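Local coordinates for SusD superfamily protein (Bacteroides vulgatus ATCC 8482, PDB 3JQ0), which is an outer-membrane protein of the SusD family that probably binds glycans or other nutrients at the cell surface for uptake, at residues Lys230-Phe235 / Ile361-Asp366; Glu35-Ile40 / Ser464-Ser469; Ala14-Leu19 / Tyr108-Tyr113; Glu154-Asp159 / Gly190-Trp195. All blocks are in the same frame, centred on the assembly; numbering follows the deposited sequence.

Interaction 1 of 4, residues Lys230-Phe235 / Ile361-Asp366; sequences KDIFSF and IYRYAD
The van der Waals part of this contact falls to R363, whose side chain runs at about a right angle past I232 and F233. The methyl I232 CG2 meets R363 CD at 3.8 Å, while CD1 of the same isoleucine reaches the guanidinium obliquely, 3.9 Å from NH1. CG2 also lies over the centre of the F233 ring, so the isoleucine braces the phenylalanine from one face.

The aromatic part is a perpendicular approach: the ring of F233 stands 88° to the guanidinium plane and brings its edge onto one face of that group, CZ lying 3.6 Å from R363 NH2. A bend at chi3 (-76°) turns the arginine head across the ring edge.

The polar part lies with carboxylates outside the two segments. NH2 forms a salt bridge to E445, and NH1 to E441 and E242; the three carboxylates probably balance the buried positive charge, while one face of the guanidinium packs against the edge of F233.

R363 ends strand 359-363 and is at the same time the N-cap of helix 364-377; just before it, I361 and Y362 both face F245 in a classic beta bulge. Short helix 229-233 thus packs on a strand-to-helix junction of the SusD-family fold.

Interaction 2 of 4, residues Glu35-Ile40 / Ser464-Ser469; sequences EPRADI and SSAEQS
S464 lays its CB against the backbone of the 35-40 loop, 3.5 Å from R37 O and 4.0 Å from A38 CA. Two turns meet here: E35 to A38 form a type I beta turn, with A38 N bonded to E35 O, directly after helix 27-34, and S464 opens an ST turn following helix 457-463. In the ST turn S464 OG accepts from A466 N at 3.0 Å, with an N-H...O angle of 162°. The hydroxyl sits between the backbone N and the carbonyl carbon (chi1 83°), and is also bonded to V460 O in the preceding helix, so two bonds hold its rotation while CB is left to do the touching.

R37 extends along the other loop, and its guanidinium approaches A466 obliquely, NH2 lying 4.3 Å from CB. The charged head is held by oxygens outside the two segments: NE by N60 OD1, NH1 by L472 O and NH2 by R470 O. The last two carbonyls follow shortly after S469, so the arginine ties the first loop to the chain leading toward the C-terminus. W449 of helix 448-455 packs on R37, S464 and A466 alike.

No direct hydrogen bond joins the segments. A water bridges them instead: it lies 2.8 Å from A38 O, to which it probably donates, and accepts from S465 N at 2.9 Å.

Interaction 3 of 4, residues Ala14-Leu19 / Tyr108-Tyr113; sequences AFNTGL and YGMRAY
N16 uses both ends of its buried amide toward helix 97-122: ND2 donates to E106 OE1, one turn before M110, and OD1 faces the selenomethionine methyl M110 CE at 4.1 Å, a van der Waals approach. With CG anti to the backbone N (chi1 -172°), the amide leans from its own helix toward helix 97-122, so a polar link and a methyl contact lie next to each other.

The rest of the interface is apolar and, in the conformer described, one of two modelled for M110, is made through that methyl. M110 CE packs against L19 CD1 at 3.8 Å and against L19 CB at 3.9 Å, touching the leucine along its flank. M110 runs straight through chi2 and then bends at chi3 (-74°), which swings CE beyond SE to meet L19. With the nearest CA atoms, those of L19 and M110, 8.8 Å apart, the two side chains bridge the helices.

This is plain helix-to-helix packing within the alpha-helical, TPR-like part of the SusD fold. Helix 75-91 lies beside both partners, its Q81 touching L19 and its I86 touching R111, while Y113 at the far end of 108-113 reaches strand 359-363.

Interaction 4 of 4, residues Glu154-Asp159 / Gly190-Trp195; sequences EQIKKD and GEAYLW
K157 lies over one face of the Y193 ring, its chain running obliquely across the aromatic plane. CG passes the phenol end, 3.6 Å from Y193 OH, and the extended chain then runs along the CZ-CE2 side until CE stands over the face, offset toward the rim. That methylene makes a CH-pi contact, 3.8 Å from the Y193 ring centroid and 20° off the normal. NZ runs on outward past the CE2-CD2 rim to an off-centre cation-pi position, 4.5 Å from the same centroid and 34° from the normal. The ammonium is also held by S196 OG, one turn's reach along the tyrosine's helix, with D206 as a long, weak ion partner.

Helices 149-167 and 182-199 belong to the helical, TPR-like framework of SusD proteins, and at this point their nearest CA atoms, K157 and A192, approach to 7.6 Å. The small A192 side chain probably helps to allow this closeness, its CB meeting I156 CG2 at 4.2 Å.

Y193 OH lies far enough across the groove to share a water with the opposite backbone. The water sits at the ring's edge, in its plane, 2.7 Å from Y193 OH, and donates to K157 O at 2.8 Å.

How the interactions relate
Along the chain, interactions 3, 4 and 1 follow in series, with 4 and 1 lying wholly between the two segments of interaction 2, whereas 3 interlocks with 2. Interactions 3 and 4 lie within the helices, their centres about 17 Å apart, where consecutive helices 97-122 and 149-167 are joined by the R111-D159 salt bridge. Y113, by packing, and E191, by a probable hydrogen bond to Y362, link them to the strand-helix junction of interaction 1. Interaction 2 touches none of the others, its nearest atoms about 10 to 11 Å from theirs; it lies on the opposite side of the chain's centre from interaction 3 and brings an early and a late part of the chain together.

Interaction 1 of 4, residues Lys230-Phe235 / Ile361-Asp366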
loop_
_atom_site.group_PDB
_atom_site.type_symbol
_atom_site.label_atom_id
_atom_site.label_comp_id
_atom_site.label_asym_id
_atom_site.label_seq_id
_atom_site.Cartn_x
_atom_site.Cartn_y
_atom_site.Cartn_z
ATOM N N LYS A 230 10.795 -5.858 11.404
ATOM C CA LYS A 230 9.687 -6.541 11.996
ATOM C C LYS A 230 8.951 -5.695 13.044
ATOM O O LYS A 230 7.714 -5.767 13.156
ATOM C CB LYS A 230 10.246 -7.798 12.593
ATOM C CG LYS A 230 9.253 -8.658 13.144
ATOM C CD LYS A 230 9.847 -10.033 13.609
ATOM C CE LYS A 230 10.477 -10.861 12.449
ATOM N NZ LYS A 230 10.797 -12.300 12.833
ATOM N N ASP A 231 9.674 -4.901 13.816
ATOM C CA ASP A 231 9.055 -4.086 14.839
ATOM C C ASP A 231 8.146 -2.982 14.268
ATOM O O ASP A 231 7.338 -2.446 15.000
ATOM C CB ASP A 231 10.102 -3.518 15.768
ATOM C CG ASP A 231 10.799 -4.590 16.565
ATOM O OD1 ASP A 231 10.168 -5.568 17.043
ATOM O OD2 ASP A 231 12.045 -4.489 16.727
ATOM N N ILE A 232 8.330 -2.619 13.001
ATOM C CA ILE A 232 7.434 -1.655 12.384
ATOM C C ILE A 232 5.989 -2.152 12.449
ATOM O O ILE A 232 5.044 -1.402 12.698
ATOM C CB ILE A 232 7.810 -1.421 10.894
ATOM C CG1 ILE A 232 9.222 -0.868 10.740
ATOM C CG2 ILE A 232 6.801 -0.521 10.230
ATOM C CD1 ILE A 232 9.686 -1.009 9.284
ATOM N N PHE A 233 5.837 -3.448 12.177
ATOM C CA PHE A 233 4.525 -4.037 11.912
ATOM C C PHE A 233 3.909 -4.777 13.066
ATOM O O PHE A 233 2.753 -5.245 12.974
ATOM C CB PHE A 233 4.627 -5.006 10.712
ATOM C CG PHE A 233 5.299 -4.403 9.510
ATOM C CD1 PHE A 233 4.618 -3.455 8.730
ATOM C CD2 PHE A 233 6.601 -4.716 9.187
ATOM C CE1 PHE A 233 5.234 -2.875 7.654
ATOM C CE2 PHE A 233 7.239 -4.077 8.132
ATOM C CZ PHE A 233 6.530 -3.160 7.370
ATOM N N SER A 234 4.652 -4.957 14.155
ATOM C CA SER A 234 4.199 -5.849 15.190
ATOM C C SER A 234 2.950 -5.349 15.903
ATOM O O SER A 234 2.718 -4.154 16.135
ATOM C CB SER A 234 5.274 -6.087 16.213
ATOM O OG SER A 234 5.459 -4.886 16.937
ATOM N N PHE A 235 2.136 -6.319 16.306
ATOM C CA PHE A 235 0.905 -6.065 17.025
ATOM C C PHE A 235 1.167 -5.310 18.318
ATOM O O PHE A 235 0.327 -4.530 18.751
ATOM C CB PHE A 235 0.208 -7.397 17.284
ATOM C CG PHE A 235 -1.091 -7.296 18.016
ATOM C CD1 PHE A 235 -2.276 -6.992 17.358
ATOM C CD2 PHE A 235 -1.137 -7.478 19.377
ATOM C CE1 PHE A 235 -3.453 -6.870 18.060
ATOM C CE2 PHE A 235 -2.350 -7.365 20.098
ATOM C CZ PHE A 235 -3.494 -7.084 19.420
ATOM N N ILE A 361 -0.789 2.744 5.915
ATOM C CA ILE A 361 -1.070 3.447 4.650
ATOM C C ILE A 361 0.134 4.272 4.258
ATOM O O ILE A 361 0.666 4.170 3.142
ATOM C CB ILE A 361 -2.372 4.271 4.717
ATOM C CG1 ILE A 361 -3.589 3.372 4.981
ATOM C CG2 ILE A 361 -2.538 5.123 3.469
ATOM C CD1 ILE A 361 -3.910 2.415 3.882
ATOM N N TYR A 362 0.557 5.150 5.166
ATOM C CA TYR A 362 1.764 5.973 4.970
ATOM C C TYR A 362 2.734 5.771 6.110
ATOM O O TYR A 362 2.375 6.068 7.269
ATOM C CB TYR A 362 1.432 7.452 4.836
ATOM C CG TYR A 362 0.629 7.854 3.621
ATOM C CD1 TYR A 362 0.996 7.425 2.337
ATOM C CD2 TYR A 362 -0.458 8.684 3.737
ATOM C CE1 TYR A 362 0.323 7.867 1.219
ATOM C CE2 TYR A 362 -1.151 9.130 2.606
ATOM C CZ TYR A 362 -0.761 8.704 1.339
ATOM O OH TYR A 362 -1.462 9.191 0.251
ATOM N N ARG A 363 3.942 5.323 5.770
ATOM C CA ARG A 363 5.057 5.121 6.687
ATOM C C ARG A 363 6.180 6.071 6.404
ATOM O O ARG A 363 6.348 6.495 5.238
ATOM C CB ARG A 363 5.659 3.611 6.480
ATOM C CG ARG A 363 4.792 2.540 6.968
ATOM C CD ARG A 363 5.481 1.323 7.216
ATOM N NE ARG A 363 5.873 0.505 6.082
ATOM C CZ ARG A 363 7.118 0.241 5.736
ATOM N NH1 ARG A 363 8.171 0.875 6.219
ATOM N NH2 ARG A 363 7.314 -0.714 4.842
ATOM N N TYR A 364 7.038 6.345 7.387
ATOM C CA TYR A 364 8.138 7.250 7.147
ATOM C C TYR A 364 9.103 6.744 6.038
ATOM O O TYR A 364 9.618 7.564 5.282
ATOM C CB TYR A 364 8.886 7.578 8.425
ATOM C CG TYR A 364 9.856 8.716 8.264
ATOM C CD1 TYR A 364 9.406 9.991 8.021
ATOM C CD2 TYR A 364 11.225 8.542 8.352
ATOM C CE1 TYR A 364 10.288 11.043 7.866
ATOM C CE2 TYR A 364 12.110 9.590 8.220
ATOM C CZ TYR A 364 11.641 10.842 7.976
ATOM O OH TYR A 364 12.474 11.920 7.810
ATOM N N ALA A 365 9.325 5.432 5.900
ATOM C CA ALA A 365 10.176 4.974 4.792
ATOM C C ALA A 365 9.576 5.392 3.451
ATOM O O ALA A 365 10.305 5.571 2.475
ATOM C CB ALA A 365 10.401 3.475 4.830
ATOM N N ASP A 366 8.238 5.433 3.369
ATOM C CA ASP A 366 7.532 5.853 2.137
ATOM C C ASP A 366 7.834 7.323 1.871
ATOM O O ASP A 366 8.175 7.684 0.742
ATOM C CB ASP A 366 6.024 5.559 2.345
ATOM C CG ASP A 366 5.162 5.627 1.112
ATOM O OD1 ASP A 366 5.693 5.786 -0.006
ATOM O OD2 ASP A 366 3.943 5.463 1.301
#

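Interaction 2 of 4, residues Glu35-Ile40 / Ser464-Ser469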
loop_
_atom_site.group_PDB
_atom_site.type_symbol
_atom_site.label_atom_id
_atom_site.label_comp_id
_atom_site.label_asym_id
_atom_site.label_seq_id
_atom_site.Cartn_x
_atom_site.Cartn_y
_atom_site.Cartn_z
ATOM N N GLU A 35 -1.198 -3.122 -5.772
ATOM C CA GLU A 35 -0.139 -4.131 -5.780
ATOM C C GLU A 35 -0.275 -5.307 -6.750
ATOM O O GLU A 35 0.636 -5.497 -7.562
ATOM C CB GLU A 35 0.218 -4.538 -4.357
ATOM C CG GLU A 35 1.203 -5.661 -4.238
ATOM C CD GLU A 35 1.697 -5.893 -2.814
ATOM O OE1 GLU A 35 1.722 -4.926 -2.026
ATOM O OE2 GLU A 35 2.086 -7.045 -2.481
ATOM N N PRO A 36 -1.331 -6.140 -6.681
ATOM C CA PRO A 36 -1.272 -7.428 -7.374
ATOM C C PRO A 36 -1.318 -7.454 -8.886
ATOM O O PRO A 36 -1.087 -8.538 -9.438
ATOM C CB PRO A 36 -2.427 -8.239 -6.769
ATOM C CG PRO A 36 -2.729 -7.584 -5.484
ATOM C CD PRO A 36 -2.439 -6.138 -5.707
ATOM N N ARG A 37 -1.592 -6.339 -9.561
ATOM C CA ARG A 37 -1.437 -6.332 -11.022
ATOM C C ARG A 37 0.008 -6.298 -11.514
ATOM O O ARG A 37 0.238 -6.451 -12.703
ATOM C CB ARG A 37 -2.248 -5.178 -11.629
ATOM C CG ARG A 37 -3.739 -5.353 -11.535
ATOM C CD ARG A 37 -4.538 -4.258 -12.196
ATOM N NE ARG A 37 -4.276 -4.301 -13.628
ATOM C CZ ARG A 37 -4.731 -3.408 -14.501
ATOM N NH1 ARG A 37 -5.504 -2.421 -14.115
ATOM N NH2 ARG A 37 -4.431 -3.556 -15.794
ATOM N N ALA A 38 0.975 -6.101 -10.611
ATOM C CA ALA A 38 2.390 -6.060 -10.986
ATOM C C ALA A 38 2.971 -7.470 -10.956
ATOM O O ALA A 38 2.296 -8.407 -11.397
ATOM C CB ALA A 38 3.137 -5.011 -10.125
ATOM N N ASP A 39 4.215 -7.625 -10.492
ATOM C CA ASP A 39 5.023 -8.799 -10.779
ATOM C C ASP A 39 5.276 -9.702 -9.567
ATOM O O ASP A 39 5.950 -10.739 -9.696
ATOM C CB ASP A 39 6.357 -8.388 -11.419
ATOM C CG ASP A 39 7.112 -7.272 -10.707
ATOM O OD1 ASP A 39 6.576 -6.648 -9.750
ATOM O OD2 ASP A 39 8.265 -7.009 -11.156
ATOM N N ILE A 40 4.703 -9.414 -8.401
ATOM C CA ILE A 40 4.977 -10.214 -7.216
ATOM C C ILE A 40 4.319 -11.604 -7.258
ATOM O O ILE A 40 4.910 -12.585 -6.805
ATOM C CB ILE A 40 4.594 -9.442 -5.939
ATOM C CG1 ILE A 40 5.505 -8.233 -5.729
ATOM C CG2 ILE A 40 4.576 -10.373 -4.703
ATOM C CD1 ILE A 40 4.955 -7.203 -4.757
ATOM N N SER A 464 5.165 -6.002 -15.305
ATOM C CA SER A 464 3.836 -6.561 -15.306
ATOM C C SER A 464 3.506 -7.114 -16.662
ATOM O O SER A 464 4.161 -6.787 -17.652
ATOM C CB SER A 464 2.765 -5.508 -14.954
ATOM O OG SER A 464 2.380 -4.722 -16.076
ATOM N N SER A 465 2.390 -7.834 -16.725
ATOM C CA SER A 465 1.805 -8.337 -17.978
ATOM C C SER A 465 0.674 -7.446 -18.501
ATOM O O SER A 465 -0.034 -7.854 -19.413
ATOM C CB SER A 465 1.305 -9.734 -17.776
ATOM O OG SER A 465 0.340 -9.745 -16.730
ATOM N N ALA A 466 0.553 -6.227 -17.983
ATOM C CA ALA A 466 -0.507 -5.334 -18.445
ATOM C C ALA A 466 -0.336 -4.958 -19.903
ATOM O O ALA A 466 0.768 -4.906 -20.420
ATOM C CB ALA A 466 -0.551 -4.094 -17.562
ATOM N N GLU A 467 -1.443 -4.637 -20.527
ATOM C CA GLU A 467 -1.468 -4.096 -21.862
ATOM C C GLU A 467 -1.647 -2.604 -21.808
ATOM O O GLU A 467 -2.368 -2.076 -20.962
ATOM C CB GLU A 467 -2.621 -4.699 -22.651
ATOM C CG GLU A 467 -2.471 -6.196 -22.876
ATOM C CD GLU A 467 -3.672 -6.795 -23.589
ATOM O OE1 GLU A 467 -4.769 -6.835 -23.007
ATOM O OE2 GLU A 467 -3.517 -7.177 -24.768
ATOM N N GLN A 468 -0.984 -1.885 -22.708
ATOM C CA GLN A 468 -0.927 -0.452 -22.632
ATOM C C GLN A 468 -2.296 0.224 -22.793
ATOM O O GLN A 468 -2.556 1.291 -22.230
ATOM C CB GLN A 468 0.089 0.092 -23.657
ATOM C CG GLN A 468 0.366 1.557 -23.398
ATOM C CD GLN A 468 1.470 2.123 -24.215
ATOM O OE1 GLN A 468 2.009 1.439 -25.118
ATOM N NE2 GLN A 468 1.809 3.399 -23.954
ATOM N N SER A 469 -3.196 -0.421 -23.526
ATOM C CA SER A 469 -4.566 0.074 -23.678
ATOM C C SER A 469 -5.496 -0.253 -22.498
ATOM O O SER A 469 -6.627 0.223 -22.486
ATOM C CB SER A 469 -5.202 -0.491 -24.955
ATOM O OG SER A 469 -5.324 -1.902 -24.866
HETATM O O HOH W 1 1.715 -8.818 -14.073
#

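Interaction 3 of 4, residues Ala14-Leu19 / Tyr108-Tyr113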
loop_
_atom_site.group_PDB
_atom_site.type_symbol
_atom_site.label_atom_id
_atom_site.label_comp_id
_atom_site.label_asym_id
_atom_site.label_seq_id
_atom_site.Cartn_x
_atom_site.Cartn_y
_atom_site.Cartn_z
ATOM N N ALA A 14 -18.338 11.098 16.682
ATOM C CA ALA A 14 -18.858 9.810 16.245
ATOM C C ALA A 14 -18.861 9.744 14.719
ATOM O O ALA A 14 -18.539 8.718 14.130
ATOM C CB ALA A 14 -20.275 9.596 16.796
ATOM N N PHE A 15 -19.289 10.800 14.055
ATOM C CA PHE A 15 -19.363 10.763 12.585
ATOM C C PHE A 15 -17.955 10.651 11.968
ATOM O O PHE A 15 -17.746 9.868 11.045
ATOM C CB PHE A 15 -20.114 11.988 12.038
ATOM C CG PHE A 15 -20.656 11.789 10.658
ATOM C CD1 PHE A 15 -19.908 12.056 9.529
ATOM C CD2 PHE A 15 -21.925 11.264 10.490
ATOM C CE1 PHE A 15 -20.402 11.865 8.302
ATOM C CE2 PHE A 15 -22.452 11.095 9.252
ATOM C CZ PHE A 15 -21.679 11.409 8.133
ATOM N N ASN A 16 -17.019 11.403 12.526
ATOM C CA ASN A 16 -15.636 11.332 12.075
ATOM C C ASN A 16 -15.055 9.929 12.265
ATOM O O ASN A 16 -14.339 9.379 11.414
ATOM C CB ASN A 16 -14.775 12.368 12.812
ATOM C CG ASN A 16 -13.386 12.471 12.248
ATOM O OD1 ASN A 16 -13.205 12.566 11.016
ATOM N ND2 ASN A 16 -12.387 12.503 13.135
ATOM N N THR A 17 -15.371 9.331 13.419
ATOM C CA THR A 17 -14.929 7.993 13.712
ATOM C C THR A 17 -15.529 7.029 12.663
ATOM O O THR A 17 -14.846 6.132 12.145
ATOM C CB THR A 17 -15.300 7.613 15.166
ATOM O OG1 THR A 17 -14.619 8.528 16.020
ATOM C CG2 THR A 17 -14.899 6.186 15.497
ATOM N N GLY A 18 -16.805 7.238 12.332
ATOM C CA GLY A 18 -17.448 6.449 11.315
ATOM C C GLY A 18 -16.810 6.594 9.932
ATOM O O GLY A 18 -16.706 5.583 9.191
ATOM N N LEU A 19 -16.394 7.801 9.562
ATOM C CA LEU A 19 -15.705 8.000 8.266
ATOM C C LEU A 19 -14.445 7.153 8.227
ATOM O O LEU A 19 -14.119 6.508 7.222
ATOM C CB LEU A 19 -15.337 9.448 8.042
ATOM C CG LEU A 19 -16.516 10.386 7.873
ATOM C CD1 LEU A 19 -15.981 11.826 7.668
ATOM C CD2 LEU A 19 -17.433 9.968 6.744
ATOM N N TYR A 108 -11.469 16.878 4.023
ATOM C CA TYR A 108 -10.945 17.242 2.690
ATOM C C TYR A 108 -9.810 16.272 2.290
ATOM O O TYR A 108 -9.706 15.894 1.113
ATOM C CB TYR A 108 -10.480 18.687 2.691
ATOM C CG TYR A 108 -11.571 19.724 2.586
ATOM C CD1 TYR A 108 -12.381 19.783 1.483
ATOM C CD2 TYR A 108 -11.784 20.644 3.610
ATOM C CE1 TYR A 108 -13.376 20.752 1.352
ATOM C CE2 TYR A 108 -12.776 21.627 3.496
ATOM C CZ TYR A 108 -13.558 21.659 2.376
ATOM O OH TYR A 108 -14.535 22.636 2.255
ATOM N N GLY A 109 -8.944 15.910 3.234
ATOM C CA GLY A 109 -7.821 15.015 2.922
ATOM C C GLY A 109 -8.320 13.637 2.502
ATOM O O GLY A 109 -7.850 13.082 1.498
HETATM N N MSE A 110 -9.273 13.079 3.273
HETATM C CA MSE A 110 -9.823 11.766 2.923
HETATM C C MSE A 110 -10.541 11.794 1.584
HETATM O O MSE A 110 -10.467 10.805 0.814
HETATM C CB MSE A 110 -10.737 11.241 4.012
HETATM C CG MSE A 110 -10.043 10.832 5.316
HETATM SE SE MSE A 110 -11.233 10.003 6.597
HETATM C CE MSE A 110 -12.170 11.614 7.165
ATOM N N ARG A 111 -11.240 12.887 1.275
ATOM C CA ARG A 111 -11.910 12.957 -0.014
ATOM C C ARG A 111 -10.898 12.904 -1.166
ATOM O O ARG A 111 -11.041 12.137 -2.129
ATOM C CB ARG A 111 -12.809 14.206 -0.123
ATOM C CG ARG A 111 -13.604 14.239 -1.415
ATOM C CD ARG A 111 -14.753 15.191 -1.397
ATOM N NE ARG A 111 -14.315 16.565 -1.472
ATOM C CZ ARG A 111 -15.150 17.600 -1.404
ATOM N NH1 ARG A 111 -16.405 17.403 -1.124
ATOM N NH2 ARG A 111 -14.693 18.802 -1.575
ATOM N N ALA A 112 -9.843 13.702 -1.053
ATOM C CA ALA A 112 -8.772 13.717 -2.059
ATOM C C ALA A 112 -8.130 12.330 -2.169
ATOM O O ALA A 112 -7.812 11.879 -3.266
ATOM C CB ALA A 112 -7.740 14.769 -1.689
ATOM N N TYR A 113 -7.920 11.672 -1.029
ATOM C CA TYR A 113 -7.285 10.360 -1.001
ATOM C C TYR A 113 -8.073 9.333 -1.812
ATOM O O TYR A 113 -7.541 8.578 -2.627
ATOM C CB TYR A 113 -7.158 9.929 0.479
ATOM C CG TYR A 113 -6.531 8.577 0.640
ATOM C CD1 TYR A 113 -5.150 8.379 0.512
ATOM C CD2 TYR A 113 -7.318 7.458 0.885
ATOM C CE1 TYR A 113 -4.589 7.086 0.615
ATOM C CE2 TYR A 113 -6.760 6.207 1.023
ATOM C CZ TYR A 113 -5.438 6.013 0.849
ATOM O OH TYR A 113 -4.901 4.731 0.884
#

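Interaction 4 of 4, residues Glu154-Asp159 / Gly190-Trp195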
loop_
_atom_site.group_PDB
_atom_site.type_symbol
_atom_site.label_atom_id
_atom_site.label_comp_id
_atom_site.label_asym_id
_atom_site.label_seq_id
_atom_site.Cartn_x
_atom_site.Cartn_y
_atom_site.Cartn_z
ATOM N N GLU A 154 -7.577 18.185 -10.796
ATOM C CA GLU A 154 -7.778 19.543 -10.282
ATOM C C GLU A 154 -8.591 19.544 -8.977
ATOM O O GLU A 154 -8.280 20.284 -8.054
ATOM C CB GLU A 154 -8.493 20.456 -11.315
ATOM C CG GLU A 154 -7.735 20.841 -12.617
ATOM C CD GLU A 154 -8.711 21.272 -13.778
ATOM O OE1 GLU A 154 -9.873 21.660 -13.511
ATOM O OE2 GLU A 154 -8.328 21.222 -14.958
ATOM N N GLN A 155 -9.619 18.686 -8.889
ATOM C CA GLN A 155 -10.403 18.588 -7.669
ATOM C C GLN A 155 -9.573 17.998 -6.520
ATOM O O GLN A 155 -9.657 18.491 -5.378
ATOM C CB GLN A 155 -11.664 17.758 -7.916
ATOM C CG GLN A 155 -12.527 17.654 -6.656
ATOM C CD GLN A 155 -13.090 18.978 -6.197
ATOM O OE1 GLN A 155 -13.444 19.814 -7.027
ATOM N NE2 GLN A 155 -13.154 19.189 -4.873
ATOM N N ILE A 156 -8.776 16.980 -6.803
ATOM C CA ILE A 156 -7.892 16.417 -5.810
ATOM C C ILE A 156 -6.991 17.536 -5.242
ATOM O O ILE A 156 -6.818 17.649 -4.015
ATOM C CB ILE A 156 -7.069 15.237 -6.398
ATOM C CG1 ILE A 156 -7.962 14.040 -6.648
ATOM C CG2 ILE A 156 -5.855 14.885 -5.541
ATOM C CD1 ILE A 156 -7.368 13.012 -7.597
ATOM N N LYS A 157 -6.395 18.319 -6.134
ATOM C CA LYS A 157 -5.509 19.401 -5.713
ATOM C C LYS A 157 -6.246 20.469 -4.895
ATOM O O LYS A 157 -5.706 21.019 -3.941
ATOM C CB LYS A 157 -4.778 20.000 -6.892
ATOM C CG LYS A 157 -3.733 19.072 -7.443
ATOM C CD LYS A 157 -3.097 19.590 -8.708
ATOM C CE LYS A 157 -1.972 18.677 -9.181
ATOM N NZ LYS A 157 -1.461 19.186 -10.498
ATOM N N LYS A 158 -7.493 20.770 -5.270
ATOM C CA LYS A 158 -8.286 21.725 -4.528
ATOM C C LYS A 158 -8.575 21.233 -3.114
ATOM O O LYS A 158 -8.508 21.987 -2.151
ATOM C CB LYS A 158 -9.575 21.999 -5.317
ATOM C CG LYS A 158 -10.486 23.091 -4.746
ATOM C CD LYS A 158 -11.750 23.237 -5.573
ATOM C CE LYS A 158 -12.703 24.256 -4.946
ATOM N NZ LYS A 158 -14.068 24.262 -5.510
ATOM N N ASP A 159 -8.908 19.938 -3.008
ATOM C CA ASP A 159 -9.167 19.358 -1.691
ATOM C C ASP A 159 -7.895 19.259 -0.849
ATOM O O ASP A 159 -7.957 19.435 0.361
ATOM C CB ASP A 159 -9.847 18.015 -1.876
ATOM C CG ASP A 159 -11.308 18.150 -2.246
ATOM O OD1 ASP A 159 -11.925 19.189 -1.921
ATOM O OD2 ASP A 159 -11.863 17.154 -2.811
ATOM N N GLY A 190 2.328 15.005 -1.988
ATOM C CA GLY A 190 3.520 14.593 -2.698
ATOM C C GLY A 190 3.189 13.555 -3.770
ATOM O O GLY A 190 3.670 13.653 -4.924
ATOM N N GLU A 191 2.340 12.575 -3.431
ATOM C CA GLU A 191 1.990 11.578 -4.412
ATOM C C GLU A 191 1.250 12.188 -5.593
ATOM O O GLU A 191 1.489 11.836 -6.759
ATOM C CB GLU A 191 1.109 10.468 -3.811
ATOM C CG GLU A 191 1.782 9.692 -2.702
ATOM C CD GLU A 191 1.023 8.420 -2.389
ATOM O OE1 GLU A 191 -0.190 8.451 -2.104
ATOM O OE2 GLU A 191 1.652 7.352 -2.535
ATOM N N ALA A 192 0.311 13.075 -5.310
ATOM C CA ALA A 192 -0.531 13.656 -6.348
ATOM C C ALA A 192 0.278 14.538 -7.296
ATOM O O ALA A 192 0.084 14.485 -8.524
ATOM C CB ALA A 192 -1.664 14.481 -5.726
ATOM N N TYR A 193 1.222 15.331 -6.760
ATOM C CA TYR A 193 2.031 16.178 -7.617
ATOM C C TYR A 193 3.104 15.367 -8.343
ATOM O O TYR A 193 3.482 15.750 -9.465
ATOM C CB TYR A 193 2.555 17.404 -6.852
ATOM C CG TYR A 193 1.511 18.441 -6.650
ATOM C CD1 TYR A 193 0.603 18.403 -5.599
ATOM C CD2 TYR A 193 1.426 19.536 -7.514
ATOM C CE1 TYR A 193 -0.360 19.377 -5.448
ATOM C CE2 TYR A 193 0.472 20.522 -7.354
ATOM C CZ TYR A 193 -0.434 20.436 -6.315
ATOM O OH TYR A 193 -1.397 21.415 -6.135
ATOM N N LEU A 194 3.615 14.266 -7.777
ATOM C CA LEU A 194 4.428 13.377 -8.603
ATOM C C LEU A 194 3.639 12.847 -9.793
ATOM O O LEU A 194 4.139 12.821 -10.931
ATOM C CB LEU A 194 4.960 12.185 -7.783
ATOM C CG LEU A 194 6.139 12.399 -6.866
ATOM C CD1 LEU A 194 6.482 11.082 -6.146
ATOM C CD2 LEU A 194 7.363 12.901 -7.639
ATOM N N TRP A 195 2.394 12.441 -9.551
ATOM C CA TRP A 195 1.571 11.863 -10.575
ATOM C C TRP A 195 1.256 12.906 -11.659
ATOM O O TRP A 195 1.425 12.676 -12.864
ATOM C CB TRP A 195 0.256 11.326 -10.006
ATOM C CG TRP A 195 -0.571 10.602 -11.008
ATOM C CD1 TRP A 195 -1.468 11.149 -11.873
ATOM C CD2 TRP A 195 -0.535 9.207 -11.308
ATOM N NE1 TRP A 195 -1.990 10.184 -12.686
ATOM C CE2 TRP A 195 -1.443 8.980 -12.345
ATOM C CE3 TRP A 195 0.173 8.116 -10.776
ATOM C CZ2 TRP A 195 -1.670 7.711 -12.889
ATOM C CZ3 TRP A 195 -0.033 6.881 -11.321
ATOM C CH2 TRP A 195 -0.974 6.684 -12.348
HETATM O O HOH W 2 -2.859 21.094 -3.940
#